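Local coordinates for protein pectate lyase (Erwinia chrysanthemi, PDB 1RU4) that catalyses the eliminative cleavage of pectate, the polygalacturonate part of plant pectin, and is built as a right-handed parallel beta-helix, at residues Ser5-Gly10 against Leu50-Pro55; Met36-Ala41 against Ala92-Ser97; Tyr58-Pro61 against Gly67-Ile70; Tyr108-Thr113 against Trp117-Val122; Ala351-Asp356 against Thr360-Ser365. One frame throughout, in Å; residues are numbered along the deposited sequence.

Contact 1 of 5, residues Ser5-Gly10 against Leu50-Pro55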
# COMPACT_ATOMS: atom_id res chain seq x y z
N SER A 5 -22.98 6.46 -8.99
CA SER A 5 -24.04 7.46 -9.17
C SER A 5 -23.72 8.81 -8.52
O SER A 5 -24.47 9.77 -8.67
CB SER A 5 -25.37 6.93 -8.63
OG SER A 5 -25.33 6.76 -7.22
N ASP A 6 -22.60 8.88 -7.80
CA ASP A 6 -22.18 10.09 -7.11
C ASP A 6 -21.13 10.84 -7.92
O ASP A 6 -19.99 10.40 -8.02
CB ASP A 6 -21.62 9.72 -5.73
CG ASP A 6 -21.41 10.93 -4.82
OD1 ASP A 6 -21.52 12.08 -5.28
OD2 ASP A 6 -21.13 10.71 -3.63
N LEU A 7 -21.52 11.99 -8.46
CA LEU A 7 -20.62 12.82 -9.26
C LEU A 7 -19.28 13.07 -8.58
O LEU A 7 -18.22 12.86 -9.18
CB LEU A 7 -21.28 14.16 -9.59
CG LEU A 7 -20.42 15.19 -10.34
CD1 LEU A 7 -20.12 14.70 -11.75
CD2 LEU A 7 -21.13 16.53 -10.39
N THR A 8 -19.32 13.50 -7.32
CA THR A 8 -18.11 13.85 -6.57
C THR A 8 -17.48 12.69 -5.80
O THR A 8 -16.62 12.91 -4.94
CB THR A 8 -18.36 15.01 -5.60
OG1 THR A 8 -19.33 14.62 -4.62
CG2 THR A 8 -18.87 16.24 -6.35
N SER A 9 -17.92 11.47 -6.09
CA SER A 9 -17.32 10.27 -5.51
C SER A 9 -17.23 10.28 -3.98
O SER A 9 -16.21 9.88 -3.41
CB SER A 9 -15.93 10.06 -6.12
OG SER A 9 -16.01 10.04 -7.53
N GLY A 10 -18.30 10.73 -3.32
CA GLY A 10 -18.34 10.73 -1.87
C GLY A 10 -17.81 11.98 -1.18
O GLY A 10 -17.91 12.10 0.05
N LEU A 50 -12.46 21.09 -4.69
CA LEU A 50 -12.22 19.83 -5.38
C LEU A 50 -11.85 19.95 -6.86
O LEU A 50 -12.55 20.60 -7.64
CB LEU A 50 -13.46 18.94 -5.25
CG LEU A 50 -13.68 17.74 -6.18
CD1 LEU A 50 -12.66 16.64 -5.91
CD2 LEU A 50 -15.08 17.20 -5.98
N ILE A 51 -10.75 19.30 -7.23
CA ILE A 51 -10.38 19.18 -8.63
C ILE A 51 -11.00 17.86 -9.09
O ILE A 51 -10.55 16.77 -8.72
CB ILE A 51 -8.84 19.12 -8.81
CG1 ILE A 51 -8.20 20.42 -8.31
CG2 ILE A 51 -8.48 18.89 -10.28
CD1 ILE A 51 -6.69 20.46 -8.43
N LEU A 52 -12.10 17.96 -9.83
CA LEU A 52 -12.84 16.79 -10.29
C LEU A 52 -12.37 16.37 -11.68
O LEU A 52 -12.56 17.10 -12.66
CB LEU A 52 -14.34 17.08 -10.29
CG LEU A 52 -15.26 15.88 -10.51
CD1 LEU A 52 -15.12 14.89 -9.36
CD2 LEU A 52 -16.70 16.35 -10.64
N LEU A 53 -11.77 15.19 -11.74
CA LEU A 53 -11.20 14.67 -12.98
C LEU A 53 -12.16 13.78 -13.76
O LEU A 53 -12.74 12.84 -13.21
CB LEU A 53 -9.94 13.86 -12.65
CG LEU A 53 -8.86 14.56 -11.82
CD1 LEU A 53 -7.87 13.55 -11.28
CD2 LEU A 53 -8.15 15.61 -12.67
N LYS A 54 -12.32 14.08 -15.04
CA LYS A 54 -13.10 13.20 -15.92
C LYS A 54 -12.31 11.90 -16.01
O LYS A 54 -11.09 11.92 -16.17
CB LYS A 54 -13.22 13.83 -17.31
CG LYS A 54 -14.00 12.98 -18.31
CD LYS A 54 -13.92 13.58 -19.70
CE LYS A 54 -14.59 12.69 -20.73
NZ LYS A 54 -14.43 13.23 -22.11
N PRO A 55 -12.99 10.74 -15.86
CA PRO A 55 -12.28 9.47 -15.94
C PRO A 55 -11.55 9.34 -17.28
O PRO A 55 -12.09 9.70 -18.33
CB PRO A 55 -13.40 8.44 -15.82
CG PRO A 55 -14.38 9.13 -14.91
CD PRO A 55 -14.40 10.54 -15.48
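Leu52 reaches out from strand 50-53 to the loop 5-10 and meets Leu7 there. Its CB points toward the loop. CG stands anti to the backbone N (chi1 -170°), which carries both methyl groups to the loop. There the two branches part. CD1 meets the loop backbone, 3.7 Å from Leu7 O and 4.2 Å from Thr8 CA. CD2 meets the side chain of Leu7 instead, with Leu52 CD2 3.9 Å from Leu7 CG and about as close to Leu7 CD1. Two residues back, on the same face of the strand, Leu50 CD2 packs against Thr8 CG2 at 3.9 Å. In the beta-helix, strand 50-53 is flanked by the parallel strands 16-19 and 82-86. Leu50 and Leu52 face the loop, while Ile51 and Leu53 turn the other way and pack on Phe38. Leu7 and Thr8 also touch Tyr18 and Ile16 of strand 16-19. Just ahead of the loop, Cys3 is disulfide-bonded to Cys89. The loop keeps its shape through a type I turn from Asp6 to Ser9. The carboxylate of Asp6 adds to it: Gly10 N donates to Asp6 OD2 at 2.8 Å from well above the carboxylate plane, and Thr8 N makes a weak bond to Asp6 OD1. Thr8 OG1 bonds to Ile11 O, while CG2 is the branch that meets Leu50.

Contact 2 of 5, residues Met36-Ala41 against Ala92-Ser97; sequences MSFSAA and AVFDFS
Phe38 and Phe94 carry this contact alone, as an edge-to-face (T-shaped) aromatic pair. The edge of Phe94 comes down on one face of Phe38. Phe94 CE2 stands 3.9 Å above the plane of the Phe38 ring, over its centre. Phe94 CZ lies beside it and is 4.0 Å from Phe38 CE1. The ring centroids are 5.1 Å apart and the planes are turned by 65°. Phe38 has CG anti to the backbone N (chi1 -175°), and this swings its ring off the helix toward the strand. The two backbones stay well apart, with 10.6 Å between Phe38 CA and Phe94 CA, so the rings do all the bridging.

Ser37 is the N-cap of the helix that begins with Phe38. Ala41 N bonds to Ser37 O, and the hydroxyls of Ser37 and Ser39 are hydrogen-bonded to each other. At the end of the strand, Ser97 N donates to Asp95 OD1 at 3.0 Å and closes an Asx turn. Asp95 also forms a salt bridge with Arg126.

Helix 38-44 lies across the N-terminal end of the beta-helix core, an arrangement consistent with the helical cap seen in many parallel beta-helices. Phe38 also packs on Leu53 of strand 50-53. On the core side, Phe94 lies against Tyr58 of the neighbouring strand 56-59 and meets Phe110 of strand 110-112 edge-to-face.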
# COMPACT_ATOMS: atom_id res chain seq x y z
N MET A 36 -11.22 22.58 -17.76
CA MET A 36 -9.94 23.26 -17.71
C MET A 36 -8.83 22.21 -17.60
O MET A 36 -9.11 21.03 -17.39
CB MET A 36 -9.89 24.24 -16.53
CG MET A 36 -9.94 23.60 -15.16
SD MET A 36 -10.53 24.73 -13.87
CE MET A 36 -9.24 25.93 -13.83
N SER A 37 -7.58 22.64 -17.78
CA SER A 37 -6.45 21.72 -17.68
C SER A 37 -6.15 21.42 -16.21
O SER A 37 -6.57 22.16 -15.32
CB SER A 37 -5.21 22.32 -18.34
OG SER A 37 -4.76 23.47 -17.65
N PHE A 38 -5.42 20.33 -15.97
CA PHE A 38 -5.05 19.96 -14.61
C PHE A 38 -4.20 21.05 -13.97
O PHE A 38 -4.41 21.40 -12.81
CB PHE A 38 -4.29 18.63 -14.59
CG PHE A 38 -4.00 18.12 -13.20
CD1 PHE A 38 -5.03 17.73 -12.36
CD2 PHE A 38 -2.69 18.05 -12.73
CE1 PHE A 38 -4.77 17.27 -11.06
CE2 PHE A 38 -2.42 17.60 -11.44
CZ PHE A 38 -3.46 17.21 -10.61
N SER A 39 -3.26 21.61 -14.73
CA SER A 39 -2.39 22.67 -14.23
C SER A 39 -3.17 23.93 -13.85
O SER A 39 -2.87 24.56 -12.83
CB SER A 39 -1.30 23.01 -15.25
OG SER A 39 -1.85 23.43 -16.49
N ALA A 40 -4.17 24.29 -14.65
CA ALA A 40 -5.00 25.46 -14.37
C ALA A 40 -5.79 25.27 -13.07
O ALA A 40 -5.88 26.18 -12.25
CB ALA A 40 -5.94 25.74 -15.53
N ALA A 41 -6.33 24.07 -12.89
CA ALA A 41 -7.09 23.74 -11.68
C ALA A 41 -6.18 23.78 -10.45
O ALA A 41 -6.57 24.29 -9.40
CB ALA A 41 -7.74 22.38 -11.82
N ALA A 92 -8.80 7.92 -12.83
CA ALA A 92 -7.99 8.89 -13.56
C ALA A 92 -6.53 8.44 -13.47
O ALA A 92 -5.94 8.40 -12.39
CB ALA A 92 -8.15 10.29 -12.96
N VAL A 93 -5.97 8.08 -14.62
CA VAL A 93 -4.60 7.57 -14.68
C VAL A 93 -3.63 8.62 -15.20
O VAL A 93 -3.78 9.13 -16.31
CB VAL A 93 -4.52 6.32 -15.60
CG1 VAL A 93 -3.09 5.80 -15.67
CG2 VAL A 93 -5.46 5.23 -15.08
N PHE A 94 -2.64 8.97 -14.38
CA PHE A 94 -1.59 9.90 -14.77
C PHE A 94 -0.38 9.12 -15.27
O PHE A 94 0.30 8.44 -14.49
CB PHE A 94 -1.20 10.81 -13.59
CG PHE A 94 -2.27 11.80 -13.22
CD1 PHE A 94 -3.44 11.38 -12.59
CD2 PHE A 94 -2.12 13.15 -13.52
CE1 PHE A 94 -4.44 12.29 -12.26
CE2 PHE A 94 -3.11 14.07 -13.20
CZ PHE A 94 -4.28 13.64 -12.57
N ASP A 95 -0.15 9.20 -16.58
CA ASP A 95 0.92 8.46 -17.25
C ASP A 95 2.09 9.39 -17.54
O ASP A 95 1.99 10.29 -18.37
CB ASP A 95 0.37 7.88 -18.55
CG ASP A 95 1.36 6.97 -19.27
OD1 ASP A 95 2.49 6.77 -18.78
OD2 ASP A 95 0.99 6.45 -20.34
N PHE A 96 3.21 9.16 -16.86
CA PHE A 96 4.40 9.99 -17.01
C PHE A 96 5.32 9.60 -18.17
O PHE A 96 6.41 10.17 -18.34
CB PHE A 96 5.14 10.12 -15.68
CG PHE A 96 4.41 10.97 -14.68
CD1 PHE A 96 3.37 10.44 -13.91
CD2 PHE A 96 4.72 12.32 -14.53
CE1 PHE A 96 2.65 11.24 -13.02
CE2 PHE A 96 4.01 13.13 -13.65
CZ PHE A 96 2.98 12.58 -12.89
N SER A 97 4.88 8.61 -18.94
CA SER A 97 5.47 8.27 -20.24
C SER A 97 6.92 7.79 -20.35
O SER A 97 7.46 7.75 -21.46
CB SER A 97 5.27 9.44 -21.21
OG SER A 97 3.90 9.83 -21.25

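Contact 3 of 5, residues Tyr58-Pro61 against Gly67-Ile70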
# COMPACT_ATOMS: atom_id res chain seq x y z
N TYR A 58 -4.42 10.90 -18.28
CA TYR A 58 -3.78 12.21 -18.33
C TYR A 58 -2.30 11.97 -18.61
O TYR A 58 -1.56 11.46 -17.76
CB TYR A 58 -3.98 12.92 -16.99
CG TYR A 58 -5.44 13.24 -16.72
CD1 TYR A 58 -6.33 12.24 -16.33
CD2 TYR A 58 -5.93 14.53 -16.90
CE1 TYR A 58 -7.69 12.52 -16.15
CE2 TYR A 58 -7.28 14.82 -16.72
CZ TYR A 58 -8.15 13.81 -16.35
OH TYR A 58 -9.49 14.09 -16.20
N THR A 59 -1.88 12.28 -19.83
CA THR A 59 -0.52 11.98 -20.27
C THR A 59 0.46 13.15 -20.15
O THR A 59 0.27 14.21 -20.75
CB THR A 59 -0.52 11.47 -21.73
OG1 THR A 59 -1.41 10.35 -21.84
CG2 THR A 59 0.88 11.05 -22.17
N ILE A 60 1.50 12.95 -19.34
CA ILE A 60 2.57 13.94 -19.19
C ILE A 60 3.69 13.54 -20.15
O ILE A 60 4.22 12.43 -20.06
CB ILE A 60 3.13 13.99 -17.74
CG1 ILE A 60 2.02 14.32 -16.73
CG2 ILE A 60 4.24 15.02 -17.64
CD1 ILE A 60 1.18 13.13 -16.30
N PRO A 61 4.05 14.43 -21.09
CA PRO A 61 5.11 14.16 -22.07
C PRO A 61 6.45 13.80 -21.44
O PRO A 61 6.84 14.34 -20.40
CB PRO A 61 5.20 15.47 -22.85
CG PRO A 61 3.80 15.99 -22.80
CD PRO A 61 3.44 15.75 -21.35
N GLY A 67 13.35 15.25 -15.97
CA GLY A 67 12.23 14.89 -15.12
C GLY A 67 10.96 15.61 -15.55
O GLY A 67 11.02 16.68 -16.16
N ASN A 68 9.80 15.02 -15.25
CA ASN A 68 8.52 15.63 -15.61
C ASN A 68 7.50 15.58 -14.46
O ASN A 68 6.29 15.61 -14.67
CB ASN A 68 7.95 14.97 -16.88
CG ASN A 68 7.71 13.48 -16.72
OD1 ASN A 68 7.98 12.90 -15.67
ND2 ASN A 68 7.19 12.86 -17.77
N THR A 69 8.05 15.56 -13.25
CA THR A 69 7.30 15.52 -11.99
C THR A 69 6.25 16.62 -11.84
O THR A 69 6.46 17.75 -12.28
CB THR A 69 8.29 15.67 -10.81
OG1 THR A 69 9.30 14.66 -10.90
CG2 THR A 69 7.58 15.56 -9.46
N ILE A 70 5.12 16.28 -11.23
CA ILE A 70 4.12 17.27 -10.84
C ILE A 70 4.27 17.46 -9.33
O ILE A 70 4.16 16.49 -8.57
CB ILE A 70 2.68 16.81 -11.16
CG1 ILE A 70 2.49 16.63 -12.66
CG2 ILE A 70 1.68 17.85 -10.63
CD1 ILE A 70 1.12 16.12 -13.06
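The backbones of Ile60 and Asn68 pass each other with 7.1 Å between Ile60 CA and Asn68 CA, wide enough for side chains to fill the gap. Asn68 makes the polar link. Its ND2 donates to Pro61 O at 3.0 Å in a nearly straight bond (171°). The donor stands above the carbonyl plane of Pro61, 50° out of it, while Pro61 O lies close to the amide plane of Asn68. The side chain takes the position between its own backbone N and carbonyl carbon (chi1 60°), which turns the amide to the other segment. ND2 also donates to Phe96 O, and this second bond helps to fix the rotation of the amide.

Ile60 uses its two branches differently. CG2 sits beside the asparagine, with Ile60 CG2 3.7 Å from both Asn68 ND2 and Asn68 O. CG1 turns to the other isoleucine and lies 4.2 Å from Ile70 CD1.

The contact spans the base of the loop that leads from strand 56-59 to strand 70-72, at the surface of the beta-helix. Strand 56-59 pairs in parallel with strand 92-95, and strand 70-72 with strand 110-112.

Contact 4 of 5, residues Tyr108-Thr113 against Trp117-Val122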
# COMPACT_ATOMS: atom_id res chain seq x y z
N TYR A 108 9.98 11.92 -9.62
CA TYR A 108 8.78 11.29 -9.08
C TYR A 108 7.60 11.62 -9.99
O TYR A 108 7.69 12.51 -10.84
CB TYR A 108 8.48 11.84 -7.68
CG TYR A 108 9.70 11.99 -6.79
CD1 TYR A 108 10.01 13.23 -6.22
CD2 TYR A 108 10.55 10.92 -6.54
CE1 TYR A 108 11.13 13.39 -5.41
CE2 TYR A 108 11.68 11.07 -5.74
CZ TYR A 108 11.96 12.31 -5.18
OH TYR A 108 13.07 12.47 -4.38
N GLY A 109 6.51 10.87 -9.84
CA GLY A 109 5.29 11.20 -10.55
C GLY A 109 4.65 12.36 -9.80
O GLY A 109 4.65 13.50 -10.27
N PHE A 110 4.13 12.05 -8.61
CA PHE A 110 3.56 13.06 -7.72
C PHE A 110 4.56 13.34 -6.58
O PHE A 110 4.90 12.43 -5.83
CB PHE A 110 2.25 12.58 -7.08
CG PHE A 110 1.07 12.54 -8.03
CD1 PHE A 110 1.20 12.87 -9.37
CD2 PHE A 110 -0.19 12.19 -7.54
CE1 PHE A 110 0.10 12.83 -10.23
CE2 PHE A 110 -1.30 12.15 -8.38
CZ PHE A 110 -1.16 12.47 -9.73
N TYR A 111 5.02 14.58 -6.48
CA TYR A 111 5.91 14.97 -5.39
C TYR A 111 5.07 15.81 -4.43
O TYR A 111 4.76 16.97 -4.70
CB TYR A 111 7.09 15.79 -5.93
CG TYR A 111 8.15 16.19 -4.92
CD1 TYR A 111 8.90 17.35 -5.10
CD2 TYR A 111 8.43 15.40 -3.80
CE1 TYR A 111 9.90 17.72 -4.21
CE2 TYR A 111 9.44 15.76 -2.89
CZ TYR A 111 10.17 16.92 -3.11
OH TYR A 111 11.16 17.29 -2.23
N VAL A 112 4.65 15.19 -3.32
CA VAL A 112 3.76 15.85 -2.37
C VAL A 112 4.52 16.45 -1.19
O VAL A 112 4.90 15.75 -0.26
CB VAL A 112 2.67 14.87 -1.86
CG1 VAL A 112 1.66 15.59 -0.97
CG2 VAL A 112 1.95 14.21 -3.04
N THR A 113 4.75 17.76 -1.26
CA THR A 113 5.47 18.47 -0.20
C THR A 113 4.52 19.21 0.73
O THR A 113 4.88 19.55 1.86
CB THR A 113 6.49 19.47 -0.78
OG1 THR A 113 5.80 20.50 -1.50
CG2 THR A 113 7.45 18.77 -1.72
N TRP A 117 -3.73 17.04 1.55
CA TRP A 117 -4.25 16.68 0.23
C TRP A 117 -5.11 15.44 0.42
O TRP A 117 -4.85 14.63 1.31
CB TRP A 117 -3.11 16.37 -0.74
CG TRP A 117 -2.40 17.58 -1.24
CD1 TRP A 117 -1.34 18.21 -0.66
CD2 TRP A 117 -2.73 18.35 -2.41
NE1 TRP A 117 -0.99 19.32 -1.38
CE2 TRP A 117 -1.82 19.43 -2.46
CE3 TRP A 117 -3.70 18.22 -3.41
CZ2 TRP A 117 -1.86 20.39 -3.48
CZ3 TRP A 117 -3.73 19.18 -4.43
CH2 TRP A 117 -2.82 20.24 -4.46
N TYR A 118 -6.13 15.29 -0.42
CA TYR A 118 -6.98 14.10 -0.36
C TYR A 118 -7.22 13.59 -1.78
O TYR A 118 -8.02 14.15 -2.52
CB TYR A 118 -8.30 14.41 0.35
CG TYR A 118 -9.00 13.18 0.89
CD1 TYR A 118 -9.14 12.99 2.27
CD2 TYR A 118 -9.47 12.18 0.04
CE1 TYR A 118 -9.73 11.83 2.78
CE2 TYR A 118 -10.06 11.02 0.54
CZ TYR A 118 -10.18 10.85 1.91
OH TYR A 118 -10.72 9.69 2.42
N PHE A 119 -6.50 12.53 -2.15
CA PHE A 119 -6.61 11.92 -3.47
C PHE A 119 -7.56 10.73 -3.45
O PHE A 119 -7.51 9.93 -2.52
CB PHE A 119 -5.24 11.43 -3.95
CG PHE A 119 -4.22 12.52 -4.15
CD1 PHE A 119 -3.39 12.92 -3.10
CD2 PHE A 119 -4.06 13.12 -5.40
CE1 PHE A 119 -2.42 13.89 -3.29
CE2 PHE A 119 -3.09 14.10 -5.59
CZ PHE A 119 -2.27 14.49 -4.54
N LYS A 120 -8.39 10.60 -4.47
CA LYS A 120 -9.31 9.46 -4.57
C LYS A 120 -9.54 9.03 -6.01
O LYS A 120 -9.89 9.85 -6.86
CB LYS A 120 -10.65 9.79 -3.89
CG LYS A 120 -11.59 8.59 -3.77
CD LYS A 120 -12.83 8.92 -2.95
CE LYS A 120 -13.71 7.69 -2.80
NZ LYS A 120 -14.92 7.95 -1.95
N GLY A 121 -9.31 7.75 -6.29
CA GLY A 121 -9.54 7.22 -7.63
C GLY A 121 -8.51 7.62 -8.67
O GLY A 121 -8.80 7.61 -9.87
N VAL A 122 -7.31 7.94 -8.21
CA VAL A 122 -6.22 8.39 -9.08
C VAL A 122 -5.08 7.37 -9.12
O VAL A 122 -4.80 6.71 -8.12
CB VAL A 122 -5.68 9.75 -8.58
CG1 VAL A 122 -4.49 10.21 -9.41
CG2 VAL A 122 -6.79 10.80 -8.61
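The interior of the right-handed parallel beta-helix is packed here, where Phe110 and Val112 of one sheet meet Trp117, Phe119 and Val122 facing them. The chain runs out along strand 110-112, turns, and comes back along strand 117-120. The two strand axes pass 11.1 Å apart at an angle of 151° between their directions. This is too wide for strand pairing, so side chains fill the space.

Phe110 touches two residues across the core. Its CE2 corner lies 3.8 Å from Phe119 CE2, and on another side Phe110 CE2 is 3.9 Å from Val122 CG1. The Phe110 and Phe119 side chains come from facing strands and overlap alongside, running opposite ways. Their ring centroids are 5.6 Å apart and the planes are inclined by 31°, an oblique meeting. Val112 serves two aromatic partners. CG1 is anti to the backbone N (chi1 -175°) and comes to 4.0 Å from Trp117 CD1. Val112 CG2 approaches Phe119 CE1 at 4.4 Å. The buried indole N-H of Trp117 is satisfied by Lys74 O. On the other side of strand 110-112, Thr113 CG2 lies over the centre of one face of the Tyr111 ring, and Tyr108 CE1 is nearer the rim on the opposite face.

Neighbouring coils continue the aromatic packing. Phe72 of strand 70-72 meets Phe110, Trp117 and Phe119, while Phe141 of strand 140-142 lies almost parallel to the Phe119 ring. Strand 117-120 itself runs between the parallel strands 82-86 and 140-142.

Contact 5 of 5, residues Ala351-Asp356 against Thr360-Ser365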
# COMPACT_ATOMS: atom_id res chain seq x y z
N ALA A 351 -6.57 -13.08 -5.65
CA ALA A 351 -5.99 -11.96 -4.91
C ALA A 351 -6.08 -10.61 -5.60
O ALA A 351 -6.13 -9.57 -4.94
CB ALA A 351 -4.54 -12.27 -4.54
N THR A 352 -6.11 -10.62 -6.93
CA THR A 352 -6.13 -9.38 -7.70
C THR A 352 -7.45 -9.08 -8.40
O THR A 352 -7.50 -8.28 -9.34
CB THR A 352 -4.99 -9.34 -8.73
OG1 THR A 352 -5.01 -10.53 -9.52
CG2 THR A 352 -3.64 -9.21 -8.04
N VAL A 353 -8.52 -9.73 -7.95
CA VAL A 353 -9.85 -9.43 -8.48
C VAL A 353 -10.16 -7.97 -8.18
O VAL A 353 -9.65 -7.39 -7.21
CB VAL A 353 -10.93 -10.37 -7.90
CG1 VAL A 353 -10.83 -11.76 -8.52
CG2 VAL A 353 -10.78 -10.49 -6.42
N SER A 354 -10.98 -7.35 -9.02
CA SER A 354 -11.28 -5.93 -8.91
C SER A 354 -11.93 -5.50 -7.60
O SER A 354 -12.83 -6.16 -7.08
CB SER A 354 -12.16 -5.49 -10.08
OG SER A 354 -12.39 -4.09 -10.07
N ARG A 355 -11.46 -4.37 -7.07
CA ARG A 355 -12.08 -3.73 -5.91
C ARG A 355 -13.42 -3.15 -6.37
O ARG A 355 -13.66 -3.02 -7.57
CB ARG A 355 -11.22 -2.55 -5.44
CG ARG A 355 -9.86 -2.91 -4.87
CD ARG A 355 -9.03 -1.65 -4.65
NE ARG A 355 -7.74 -1.93 -4.03
CZ ARG A 355 -7.56 -2.08 -2.72
NH1 ARG A 355 -8.59 -1.99 -1.88
NH2 ARG A 355 -6.35 -2.32 -2.24
N ASP A 356 -14.28 -2.82 -5.41
CA ASP A 356 -15.50 -2.07 -5.72
C ASP A 356 -15.01 -0.72 -6.25
O ASP A 356 -13.87 -0.33 -6.00
CB ASP A 356 -16.32 -1.81 -4.45
CG ASP A 356 -16.98 -3.06 -3.89
OD1 ASP A 356 -17.76 -2.91 -2.93
OD2 ASP A 356 -16.72 -4.18 -4.38
N THR A 360 -13.38 -0.67 -1.95
CA THR A 360 -13.51 -1.84 -1.08
C THR A 360 -12.90 -3.10 -1.70
O THR A 360 -13.16 -3.43 -2.85
CB THR A 360 -14.99 -2.10 -0.72
OG1 THR A 360 -15.51 -0.95 -0.04
CG2 THR A 360 -15.11 -3.32 0.19
N LEU A 361 -12.07 -3.78 -0.91
CA LEU A 361 -11.45 -5.03 -1.35
C LEU A 361 -12.52 -6.03 -1.76
O LEU A 361 -13.61 -6.08 -1.19
CB LEU A 361 -10.59 -5.63 -0.23
CG LEU A 361 -9.24 -4.98 0.05
CD1 LEU A 361 -8.67 -5.50 1.36
CD2 LEU A 361 -8.28 -5.26 -1.09
N PRO A 362 -12.23 -6.84 -2.79
CA PRO A 362 -13.20 -7.84 -3.25
C PRO A 362 -13.39 -8.92 -2.19
O PRO A 362 -12.45 -9.27 -1.47
CB PRO A 362 -12.54 -8.39 -4.51
CG PRO A 362 -11.08 -8.27 -4.20
CD PRO A 362 -10.99 -6.89 -3.60
N GLU A 363 -14.62 -9.39 -2.07
CA GLU A 363 -14.95 -10.45 -1.12
C GLU A 363 -14.85 -11.78 -1.86
O GLU A 363 -15.70 -12.10 -2.68
CB GLU A 363 -16.36 -10.22 -0.59
CG GLU A 363 -16.74 -11.07 0.60
CD GLU A 363 -18.06 -10.64 1.21
OE1 GLU A 363 -19.12 -11.00 0.65
OE2 GLU A 363 -18.04 -9.93 2.24
N THR A 364 -13.77 -12.51 -1.61
CA THR A 364 -13.55 -13.80 -2.26
C THR A 364 -13.34 -14.89 -1.21
O THR A 364 -13.30 -14.60 -0.01
CB THR A 364 -12.32 -13.79 -3.20
OG1 THR A 364 -11.12 -13.85 -2.42
CG2 THR A 364 -12.30 -12.52 -4.04
N SER A 365 -13.18 -16.13 -1.66
CA SER A 365 -12.98 -17.25 -0.76
C SER A 365 -11.51 -17.51 -0.42
O SER A 365 -11.21 -18.39 0.39
CB SER A 365 -13.59 -18.52 -1.36
OG SER A 365 -15.00 -18.40 -1.45
O HOH W 1 -16.26 -6.03 -2.16
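Arg355 runs extended from CG to NE, then turns its guanidinium through chi4 (-83°), and this sets one flat face against Leu361. Leu361 has CG anti to its carbonyl carbon (chi1 -76°), and the two side chains run together in the same direction. Leu361 CD2 sits over the guanidinium face, 3.4 Å from Arg355 NH1. The polar rim of the group is bonded to others: NH2 forms a salt bridge with Asp169 and a hydrogen bond to Gly200 O, and NH1 donates to Gly359 O. These bonds hold the guanidinium in place beneath the leucine.

Both segments belong to the chain that follows the last strand of the beta-helix. It folds back along the outside of the coils, so that Leu361 and Pro362 touch Arg202 of strand 202-204. Arg202 NH1 in turn donates to Val353 O. Where they touch, 353-356 and 360-364 run in roughly opposing directions, 142° apart, and neither is a regular strand.

One direct hydrogen bond joins them. Asp356 N donates to Thr360 O at 2.9 Å, in the carbonyl plane. A water adds a second link, donating to Asp356 OD2 at 2.9 Å and to Leu361 O at 2.8 Å. The other carboxylate oxygen, Asp356 OD1, takes a hydrogen bond from the N-terminal Ala1 and lies 3.6 Å from Thr360 CB. Further along, Pro362 CB rests on Ser354 O at 3.4 Å. Ser354 OG bonds to Arg355 O on a lone pair of that carbonyl.

In the fold
Contacts 1 to 4 gather at the N-terminal end of the beta-helix, while contact 5 lies on its flank. Contacts 2 and 3 are closest, with centres about 8 Å apart, and lie on the paired strands 92-95 and 56-59 respectively. Contact 4 follows, about 11 Å from contact 2, and Phe94 joins their aromatic packing. Contacts 1 and 2 cross along the chain, and meet through Leu53. Contact 3 falls within the loop spanned by contact 2, and contact 4 comes after it. Contact 5, late in the sequence, has its centre 22 to 30 Å from the others and touches none. Contacts 1 to 4 thus form one continuous region; the returning tail packs separately outside.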